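PDB 6JV4: VMB-1 from Vibrio alginolyticus, which probably hydrolyses the amide bond of beta-lactam antibiotics with the help of zinc ions, as a subclass B1 metallo-beta-lactamase. Local coordinates for residues 41-46 against 132-137; 50-55 against 151-156; 182-187 against 215-220. One frame throughout, in Å; residues are numbered along the deposited sequence.

Contact 1 of 3, residues 41-46 against 132-137; sequences LVVING and DGVASV
Val43 and Val134 meet in a small apolar contact between the two beta-sheets of the protein, near the end of strand 36-45 and at the entry to strand 135-138. No hydrogen bond crosses the interface. The closest approach is between two methyl groups, Val43 CG1 and Val134 CG1, 3.6 Å apart. Both valines place that methyl opposite their own backbone nitrogen (chi1 -179° in Val43), and the side chains lie antiparallel, side by side, rather than meeting end on. The second branch of Val134 serves another partner: its CG2 lies 3.9 Å from Asn45 OD1, so the two methyls of one valine touch alternate residues of the facing strand, while Ile44 between them points away. Face-to-face sheet packing of this kind belongs to the alpha-beta/beta-alpha sandwich of the metallo-beta-lactamase superfamily, here joining the larger sheet to the smaller one. A classic beta bulge, in which Val134 and Ala135 both face Ile131, sits at the start of the strand; through it two successive residues turn their side chains toward the same opposing segment. Glu129 holds this bulged segment with both carboxylate oxygens, OE1 bonded to Gly133 N and OE2 to Ser136 OG. Ile131 itself touches both Val43 and Asn45. On the inner side Val43 also packs on Ile52 and Leu153, whereas toward Asn45 the contact becomes partly exposed.

Contact 2 of 3, residues 50-55 against 151-156; sequences HMIDTP and VWLPNE
Ile52, at the end of strand 48-52, packs against Val151 and Leu153 of strand 150-153 in the buried layer between the two sheets of the alpha-beta/beta-alpha sandwich, the fold of the metallo-beta-lactamases. The closest backbone approach is Ile52 to Val151, CA to CA 8.0 Å, a spacing filled by side chains with no hydrogen bond across. Along the first segment, His50 ND1 is hydrogen-bonded to Ser77 OG on the neighbouring strand 74-79. Met51 turns to the other face of the sheet, where it rests on Ile65 of helix 58-70, so that the strand serves helix and opposite sheet with successive residues. Ile52 comes next and carries the whole contact with the second segment. Its longer branch starts beside the backbone nitrogen (chi1 -61°) and runs on extended, which carries CD1 out to the facing strand, while the short branch, CG2, reaches Val151 CG2 at 4.1 Å. Phe160 and Val79 also touch this isoleucine. At Asp53 the chain leaves the strand with a positive phi (72°); its OD1 is hydrogen-bonded to Thr81 OG1. Thr54 and Pro55 follow, both touching Thr61 of helix 58-70. The metal site is not far off: the side chain of Ile52 is about 10 Å from that of the zinc ligand His82. On the far strand, Val151 and Leu153 point inward and Trp152 away, in the usual alternation of a strand. Ile52 CD1 touches both inward residues, 3.7 Å from Val151 CG1 and 4.3 Å from Leu153 CD2.

Contact 3 of 3, residues 182-187 against 215-220; sequences SEWPNS and KHTQAL
Trp184 and Thr217 form the buried half of a helix-to-helix contact, and Pro185 with Gln218 forms the half nearer solvent. On the inner side the methyl CG2 of Thr217 approaches the indole obliquely, nearest the pyrrole nitrogen, at 3.6 Å from Trp184 NE1 and 3.9 Å from Trp184 CE2. Placing this methyl opposite the backbone nitrogen (chi1 -62° for the hydroxyl) turns Thr217 OG1 elsewhere, to Lys166 N and Leu213 O. The indole N-H is likewise engaged by Phe164 O, and the ring stacks on that of Phe164, which together fix its rotation. The side chains of Trp184 and the zinc ligand His144 are about 4 Å apart, so Trp184 stands in the second shell of the metal centre, with Thr217 behind it. The Pro185 side is more polar and only partly buried, yet closely fitted. There the extended side chain of Gln218 lays its CG 4.0 Å from Pro185 CB and then delivers NE2 to Pro185 O, a 3.0 Å hydrogen bond that is nearly straight, at 166°. The acceptor lies almost exactly in the amide plane of Gln218, while the donor is tilted 25° from the carbonyl plane of Pro185. The same NE2 is also bonded to Gln189 OE1, so two oxygens grip one amide nitrogen. The loose side is that of Asn186 and Ala219, both exposed and pointing away. Helix 184-194 packs beside helix 212-226, with Ala221, Leu222, Met188 and Ile192 extending the packing and strand 200-203 lying between the two helices in sequence.

Overall arrangement
Contacts 1 and 2 are close neighbours, their centres 6 Å apart, and their segments alternate along the chain. Each joins the seven-stranded sheet to the five-stranded one: strands 36-45 and 48-52 are adjacent in the first, strands 135-138 and 150-153 in the second, and probable backbone hydrogen bonds tie the contacts together within each sheet. Both thus belong to the packed core between the sheets, with Ile52 of contact 2 about 13 Å from a bound zinc ion, side chain to metal. Contact 3 follows later in the chain, its centre 27 Å from contact 1 and 22 Å from contact 2. It joins the two late helices and is nearer the metals, carrying Trp184 beside the zinc ligand His144.

Contact 1 of 3, residues 41-46 against 132-137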
loop_
_atom_site.group_PDB
_atom_site.type_symbol
_atom_site.label_atom_id
_atom_site.label_comp_id
_atom_site.label_asym_id
_atom_site.label_seq_id
_atom_site.Cartn_x
_atom_site.Cartn_y
_atom_site.Cartn_z
ATOM N N LEU A 41 1.712 5.519 -2.846
ATOM C CA LEU A 41 1.525 6.971 -2.740
ATOM C C LEU A 41 2.836 7.657 -2.361
ATOM O O LEU A 41 3.694 7.067 -1.705
ATOM C CB LEU A 41 0.412 7.345 -1.768
ATOM C CG LEU A 41 -0.978 6.743 -2.042
ATOM C CD1 LEU A 41 -1.924 7.209 -0.965
ATOM C CD2 LEU A 41 -1.520 7.159 -3.402
ATOM N N VAL A 42 2.878 8.934 -2.684
ATOM C CA VAL A 42 3.837 9.889 -2.079
ATOM C C VAL A 42 3.003 10.961 -1.401
ATOM O O VAL A 42 2.101 11.512 -2.067
ATOM C CB VAL A 42 4.790 10.507 -3.101
ATOM C CG1 VAL A 42 5.637 11.556 -2.447
ATOM C CG2 VAL A 42 5.663 9.471 -3.789
ATOM N N VAL A 43 3.230 11.135 -0.116
ATOM C CA VAL A 43 2.501 12.137 0.696
ATOM C C VAL A 43 3.494 13.227 1.065
ATOM O O VAL A 43 4.575 12.929 1.644
ATOM C CB VAL A 43 1.796 11.511 1.903
ATOM C CG1 VAL A 43 1.038 12.561 2.719
ATOM C CG2 VAL A 43 0.854 10.419 1.454
ATOM N N ILE A 44 3.086 14.463 0.784
ATOM C CA ILE A 44 3.947 15.662 1.004
ATOM C C ILE A 44 3.373 16.408 2.205
ATOM O O ILE A 44 2.150 16.684 2.206
ATOM C CB ILE A 44 3.991 16.546 -0.246
ATOM C CG1 ILE A 44 4.559 15.795 -1.447
ATOM C CG2 ILE A 44 4.772 17.846 0.018
ATOM C CD1 ILE A 44 4.267 16.459 -2.744
ATOM N N ASN A 45 4.254 16.717 3.157
ATOM C CA ASN A 45 3.971 17.442 4.412
ATOM C C ASN A 45 5.039 18.541 4.557
ATOM O O ASN A 45 6.148 18.248 5.018
ATOM C CB ASN A 45 3.931 16.487 5.607
ATOM C CG ASN A 45 3.524 17.149 6.901
ATOM O OD1 ASN A 45 2.642 17.983 6.874
ATOM N ND2 ASN A 45 4.124 16.781 8.023
ATOM N N GLY A 46 4.689 19.758 4.125
ATOM C CA GLY A 46 5.613 20.907 4.038
ATOM C C GLY A 46 6.713 20.584 3.066
ATOM O O GLY A 46 6.383 20.415 1.867
ATOM N N ASP A 132 2.004 12.838 11.502
ATOM C CA ASP A 132 1.113 13.488 12.502
ATOM C C ASP A 132 0.079 14.378 11.802
ATOM O O ASP A 132 0.474 15.322 11.121
ATOM C CB ASP A 132 1.940 14.265 13.533
ATOM C CG ASP A 132 2.675 13.352 14.507
ATOM O OD1 ASP A 132 2.248 12.169 14.677
ATOM O OD2 ASP A 132 3.665 13.818 15.115
ATOM N N GLY A 133 -1.205 14.040 11.957
ATOM C CA GLY A 133 -2.356 14.795 11.422
ATOM C C GLY A 133 -2.598 14.554 9.936
ATOM O O GLY A 133 -3.469 15.255 9.353
ATOM N N VAL A 134 -1.805 13.688 9.298
ATOM C CA VAL A 134 -1.779 13.600 7.806
ATOM C C VAL A 134 -2.028 12.156 7.353
ATOM O O VAL A 134 -2.632 11.987 6.307
ATOM C CB VAL A 134 -0.444 14.122 7.254
ATOM C CG1 VAL A 134 -0.315 13.991 5.744
ATOM C CG2 VAL A 134 -0.289 15.581 7.664
ATOM N N ALA A 135 -1.427 11.183 8.024
ATOM C CA ALA A 135 -1.511 9.775 7.577
ATOM C C ALA A 135 -1.592 8.847 8.777
ATOM O O ALA A 135 -0.659 8.849 9.596
ATOM C CB ALA A 135 -0.387 9.406 6.661
ATOM N N SER A 136 -2.639 8.008 8.797
ATOM C CA SER A 136 -2.950 7.079 9.898
ATOM C C SER A 136 -2.935 5.645 9.380
ATOM O O SER A 136 -3.681 5.370 8.441
ATOM C CB SER A 136 -4.314 7.383 10.488
ATOM O OG SER A 136 -4.347 8.762 10.857
ATOM N N VAL A 137 -2.141 4.804 10.000
ATOM C CA VAL A 137 -2.132 3.338 9.712
ATOM C C VAL A 137 -3.222 2.653 10.505
ATOM O O VAL A 137 -3.446 2.966 11.711
ATOM C CB VAL A 137 -0.761 2.750 10.061
ATOM C CG1 VAL A 137 -0.796 1.230 10.096
ATOM C CG2 VAL A 137 0.284 3.251 9.091
#

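Contact 2 of 3, residues 50-55 against 151-156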
loop_
_atom_site.group_PDB
_atom_site.type_symbol
_atom_site.label_atom_id
_atom_site.label_comp_id
_atom_site.label_asym_id
_atom_site.label_seq_id
_atom_site.Cartn_x
_atom_site.Cartn_y
_atom_site.Cartn_z
ATOM N N HIS A 50 6.932 11.430 1.956
ATOM C CA HIS A 50 6.809 10.103 2.571
ATOM C C HIS A 50 6.262 9.142 1.538
ATOM O O HIS A 50 5.384 9.550 0.767
ATOM C CB HIS A 50 5.890 10.195 3.770
ATOM C CG HIS A 50 6.315 11.202 4.782
ATOM N ND1 HIS A 50 7.073 10.846 5.870
ATOM C CD2 HIS A 50 6.050 12.522 4.905
ATOM C CE1 HIS A 50 7.254 11.925 6.633
ATOM N NE2 HIS A 50 6.634 12.944 6.071
ATOM N N MET A 51 6.793 7.937 1.490
ATOM C CA MET A 51 6.261 6.889 0.581
ATOM C C MET A 51 5.297 5.985 1.329
ATOM O O MET A 51 5.595 5.578 2.484
ATOM C CB MET A 51 7.378 6.019 -0.002
ATOM C CG MET A 51 8.268 6.739 -0.889
ATOM S SD MET A 51 9.428 5.486 -1.591
ATOM C CE MET A 51 10.702 6.634 -2.088
ATOM N N ILE A 52 4.229 5.584 0.652
ATOM C CA ILE A 52 3.342 4.482 1.056
ATOM C C ILE A 52 3.534 3.397 -0.008
ATOM O O ILE A 52 3.110 3.640 -1.137
ATOM C CB ILE A 52 1.886 4.958 1.207
ATOM C CG1 ILE A 52 1.775 6.051 2.287
ATOM C CG2 ILE A 52 0.997 3.764 1.500
ATOM C CD1 ILE A 52 0.402 6.645 2.347
ATOM N N ASP A 53 4.249 2.340 0.364
ATOM C CA ASP A 53 4.768 1.279 -0.527
ATOM C C ASP A 53 5.918 1.856 -1.372
ATOM O O ASP A 53 5.941 3.050 -1.691
ATOM C CB ASP A 53 3.684 0.590 -1.346
ATOM C CG ASP A 53 2.745 -0.314 -0.548
ATOM O OD1 ASP A 53 2.924 -0.449 0.724
ATOM O OD2 ASP A 53 1.926 -1.009 -1.229
ATOM N N THR A 54 6.840 0.976 -1.727
ATOM C CA THR A 54 7.862 1.272 -2.748
ATOM C C THR A 54 7.317 0.873 -4.116
ATOM O O THR A 54 6.534 -0.088 -4.253
ATOM C CB THR A 54 9.195 0.601 -2.383
ATOM O OG1 THR A 54 9.027 -0.816 -2.248
ATOM C CG2 THR A 54 9.803 1.137 -1.111
ATOM N N PRO A 55 7.771 1.571 -5.172
ATOM C CA PRO A 55 7.591 1.091 -6.531
ATOM C C PRO A 55 8.126 -0.343 -6.685
ATOM O O PRO A 55 8.988 -0.774 -5.922
ATOM C CB PRO A 55 8.434 2.070 -7.356
ATOM C CG PRO A 55 8.322 3.336 -6.558
ATOM C CD PRO A 55 8.494 2.868 -5.127
ATOM N N VAL A 151 -3.897 2.668 4.930
ATOM C CA VAL A 151 -3.399 3.988 5.368
ATOM C C VAL A 151 -4.441 5.014 4.977
ATOM O O VAL A 151 -4.813 5.068 3.804
ATOM C CB VAL A 151 -2.023 4.314 4.793
ATOM C CG1 VAL A 151 -1.511 5.620 5.402
ATOM C CG2 VAL A 151 -1.049 3.163 5.021
ATOM N N TRP A 152 -4.895 5.784 5.957
ATOM C CA TRP A 152 -5.916 6.833 5.793
ATOM C C TRP A 152 -5.303 8.213 5.778
ATOM O O TRP A 152 -4.478 8.470 6.623
ATOM C CB TRP A 152 -6.898 6.725 6.956
ATOM C CG TRP A 152 -7.985 7.760 7.026
ATOM C CD1 TRP A 152 -8.216 8.553 8.112
ATOM C CD2 TRP A 152 -9.058 8.028 6.101
ATOM N NE1 TRP A 152 -9.341 9.317 7.919
ATOM C CE2 TRP A 152 -9.868 9.030 6.684
ATOM C CE3 TRP A 152 -9.433 7.537 4.840
ATOM C CZ2 TRP A 152 -11.050 9.473 6.087
ATOM C CZ3 TRP A 152 -10.563 8.018 4.224
ATOM C CH2 TRP A 152 -11.382 8.977 4.842
ATOM N N LEU A 153 -5.690 9.039 4.810
ATOM C CA LEU A 153 -5.207 10.430 4.688
ATOM C C LEU A 153 -6.418 11.302 5.005
ATOM O O LEU A 153 -7.257 11.521 4.144
ATOM C CB LEU A 153 -4.685 10.663 3.273
ATOM C CG LEU A 153 -3.617 9.692 2.784
ATOM C CD1 LEU A 153 -3.094 10.097 1.396
ATOM C CD2 LEU A 153 -2.498 9.543 3.759
ATOM N N PRO A 154 -6.591 11.706 6.284
ATOM C CA PRO A 154 -7.823 12.339 6.719
ATOM C C PRO A 154 -8.079 13.675 6.014
ATOM O O PRO A 154 -9.262 14.030 5.845
ATOM C CB PRO A 154 -7.595 12.498 8.247
ATOM C CG PRO A 154 -6.104 12.489 8.436
ATOM C CD PRO A 154 -5.691 11.431 7.419
ATOM N N ASN A 155 -7.038 14.426 5.653
ATOM C CA ASN A 155 -7.262 15.762 5.030
ATOM C C ASN A 155 -7.939 15.610 3.671
ATOM O O ASN A 155 -8.791 16.467 3.343
ATOM C CB ASN A 155 -5.977 16.584 4.969
ATOM C CG ASN A 155 -5.427 16.798 6.357
ATOM O OD1 ASN A 155 -6.171 17.215 7.235
ATOM N ND2 ASN A 155 -4.169 16.495 6.588
ATOM N N GLU A 156 -7.577 14.602 2.873
ATOM C CA GLU A 156 -8.092 14.415 1.496
ATOM C C GLU A 156 -9.171 13.321 1.400
ATOM O O GLU A 156 -9.741 13.142 0.291
ATOM C CB GLU A 156 -6.924 13.976 0.620
ATOM C CG GLU A 156 -5.807 14.984 0.549
ATOM C CD GLU A 156 -4.775 15.062 1.653
ATOM O OE1 GLU A 156 -4.779 14.210 2.572
ATOM O OE2 GLU A 156 -3.995 16.037 1.620
#

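Contact 3 of 3, residues 182-187 against 215-220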
loop_
_atom_site.group_PDB
_atom_site.type_symbol
_atom_site.label_atom_id
_atom_site.label_comp_id
_atom_site.label_asym_id
_atom_site.label_seq_id
_atom_site.Cartn_x
_atom_site.Cartn_y
_atom_site.Cartn_z
ATOM N N SER A 182 -11.256 -16.629 4.711
ATOM C CA SER A 182 -12.323 -16.656 5.742
ATOM C C SER A 182 -12.375 -15.352 6.509
ATOM O O SER A 182 -13.471 -14.922 6.812
ATOM C CB SER A 182 -12.140 -17.813 6.718
ATOM O OG SER A 182 -12.424 -18.982 5.973
ATOM N N GLU A 183 -11.230 -14.756 6.823
ATOM C CA GLU A 183 -11.174 -13.549 7.681
ATOM C C GLU A 183 -11.424 -12.309 6.823
ATOM O O GLU A 183 -11.928 -11.302 7.379
ATOM C CB GLU A 183 -9.846 -13.444 8.434
ATOM C CG GLU A 183 -9.867 -12.442 9.567
ATOM C CD GLU A 183 -10.825 -12.749 10.727
ATOM O OE1 GLU A 183 -11.352 -13.898 10.797
ATOM O OE2 GLU A 183 -11.177 -11.794 11.447
ATOM N N TRP A 184 -11.085 -12.336 5.537
ATOM C CA TRP A 184 -11.037 -11.101 4.725
ATOM C C TRP A 184 -12.340 -10.297 4.807
ATOM O O TRP A 184 -12.321 -9.084 4.944
ATOM C CB TRP A 184 -10.679 -11.445 3.292
ATOM C CG TRP A 184 -10.052 -10.364 2.459
ATOM C CD1 TRP A 184 -10.185 -8.990 2.555
ATOM C CD2 TRP A 184 -9.240 -10.596 1.309
ATOM N NE1 TRP A 184 -9.514 -8.370 1.543
ATOM C CE2 TRP A 184 -8.914 -9.329 0.767
ATOM C CE3 TRP A 184 -8.735 -11.756 0.696
ATOM C CZ2 TRP A 184 -8.141 -9.177 -0.372
ATOM C CZ3 TRP A 184 -7.888 -11.588 -0.367
ATOM C CH2 TRP A 184 -7.626 -10.341 -0.910
ATOM N N PRO A 185 -13.538 -10.899 4.691
ATOM C CA PRO A 185 -14.751 -10.078 4.739
ATOM C C PRO A 185 -14.966 -9.384 6.083
ATOM O O PRO A 185 -15.488 -8.274 6.106
ATOM C CB PRO A 185 -15.853 -11.090 4.455
ATOM C CG PRO A 185 -15.170 -12.271 3.808
ATOM C CD PRO A 185 -13.785 -12.317 4.396
ATOM N N ASN A 186 -14.610 -10.029 7.190
ATOM C CA ASN A 186 -14.726 -9.421 8.534
ATOM C C ASN A 186 -13.716 -8.265 8.637
ATOM O O ASN A 186 -14.049 -7.172 9.097
ATOM C CB ASN A 186 -14.477 -10.431 9.656
ATOM C CG ASN A 186 -14.777 -9.852 11.023
ATOM O OD1 ASN A 186 -15.865 -9.318 11.258
ATOM N ND2 ASN A 186 -13.818 -9.914 11.931
ATOM N N SER A 187 -12.485 -8.493 8.230
ATOM C CA SER A 187 -11.475 -7.405 8.230
ATOM C C SER A 187 -11.976 -6.242 7.384
ATOM O O SER A 187 -11.809 -5.093 7.766
ATOM C CB SER A 187 -10.184 -7.950 7.690
ATOM O OG SER A 187 -9.747 -9.022 8.529
ATOM N N LYS A 215 -16.669 -2.726 -0.754
ATOM C CA LYS A 215 -17.853 -3.626 -0.805
ATOM C C LYS A 215 -17.613 -4.712 -1.856
ATOM O O LYS A 215 -17.997 -5.873 -1.609
ATOM C CB LYS A 215 -19.119 -2.823 -1.123
ATOM C CG LYS A 215 -19.662 -1.982 0.025
ATOM C CD LYS A 215 -18.686 -0.933 0.514
ATOM C CE LYS A 215 -19.231 -0.103 1.657
ATOM N NZ LYS A 215 -20.280 0.838 1.201
ATOM N N HIS A 216 -17.001 -4.336 -2.981
ATOM C CA HIS A 216 -16.714 -5.299 -4.069
ATOM C C HIS A 216 -15.759 -6.368 -3.541
ATOM O O HIS A 216 -15.977 -7.547 -3.784
ATOM C CB HIS A 216 -16.168 -4.557 -5.295
ATOM C CG HIS A 216 -15.880 -5.484 -6.423
ATOM N ND1 HIS A 216 -16.870 -6.321 -6.990
ATOM C CD2 HIS A 216 -14.707 -5.855 -6.974
ATOM C CE1 HIS A 216 -16.300 -7.055 -7.950
ATOM N NE2 HIS A 216 -14.973 -6.795 -7.927
ATOM N N THR A 217 -14.664 -5.941 -2.929
ATOM C CA THR A 217 -13.644 -6.858 -2.389
ATOM C C THR A 217 -14.266 -7.787 -1.338
ATOM O O THR A 217 -13.997 -9.017 -1.358
ATOM C CB THR A 217 -12.458 -6.093 -1.797
ATOM O OG1 THR A 217 -11.898 -5.375 -2.895
ATOM C CG2 THR A 217 -11.446 -7.034 -1.186
ATOM N N GLN A 218 -15.130 -7.277 -0.467
ATOM C CA GLN A 218 -15.800 -8.103 0.559
ATOM C C GLN A 218 -16.610 -9.196 -0.152
ATOM O O GLN A 218 -16.509 -10.359 0.223
ATOM C CB GLN A 218 -16.669 -7.202 1.436
ATOM C CG GLN A 218 -17.342 -7.939 2.574
ATOM C CD GLN A 218 -18.113 -6.959 3.417
ATOM O OE1 GLN A 218 -19.040 -6.301 2.903
ATOM N NE2 GLN A 218 -17.692 -6.813 4.658
ATOM N N ALA A 219 -17.324 -8.825 -1.221
ATOM C CA ALA A 219 -18.166 -9.787 -1.979
ATOM C C ALA A 219 -17.284 -10.803 -2.697
ATOM O O ALA A 219 -17.627 -12.038 -2.714
ATOM C CB ALA A 219 -19.106 -9.082 -2.928
ATOM N N LEU A 220 -16.147 -10.383 -3.250
ATOM C CA LEU A 220 -15.210 -11.337 -3.904
ATOM C C LEU A 220 -14.727 -12.350 -2.868
ATOM O O LEU A 220 -14.614 -13.570 -3.241
ATOM C CB LEU A 220 -13.996 -10.628 -4.486
ATOM C CG LEU A 220 -14.246 -9.797 -5.744
ATOM C CD1 LEU A 220 -12.985 -9.101 -6.161
ATOM C CD2 LEU A 220 -14.755 -10.633 -6.865
#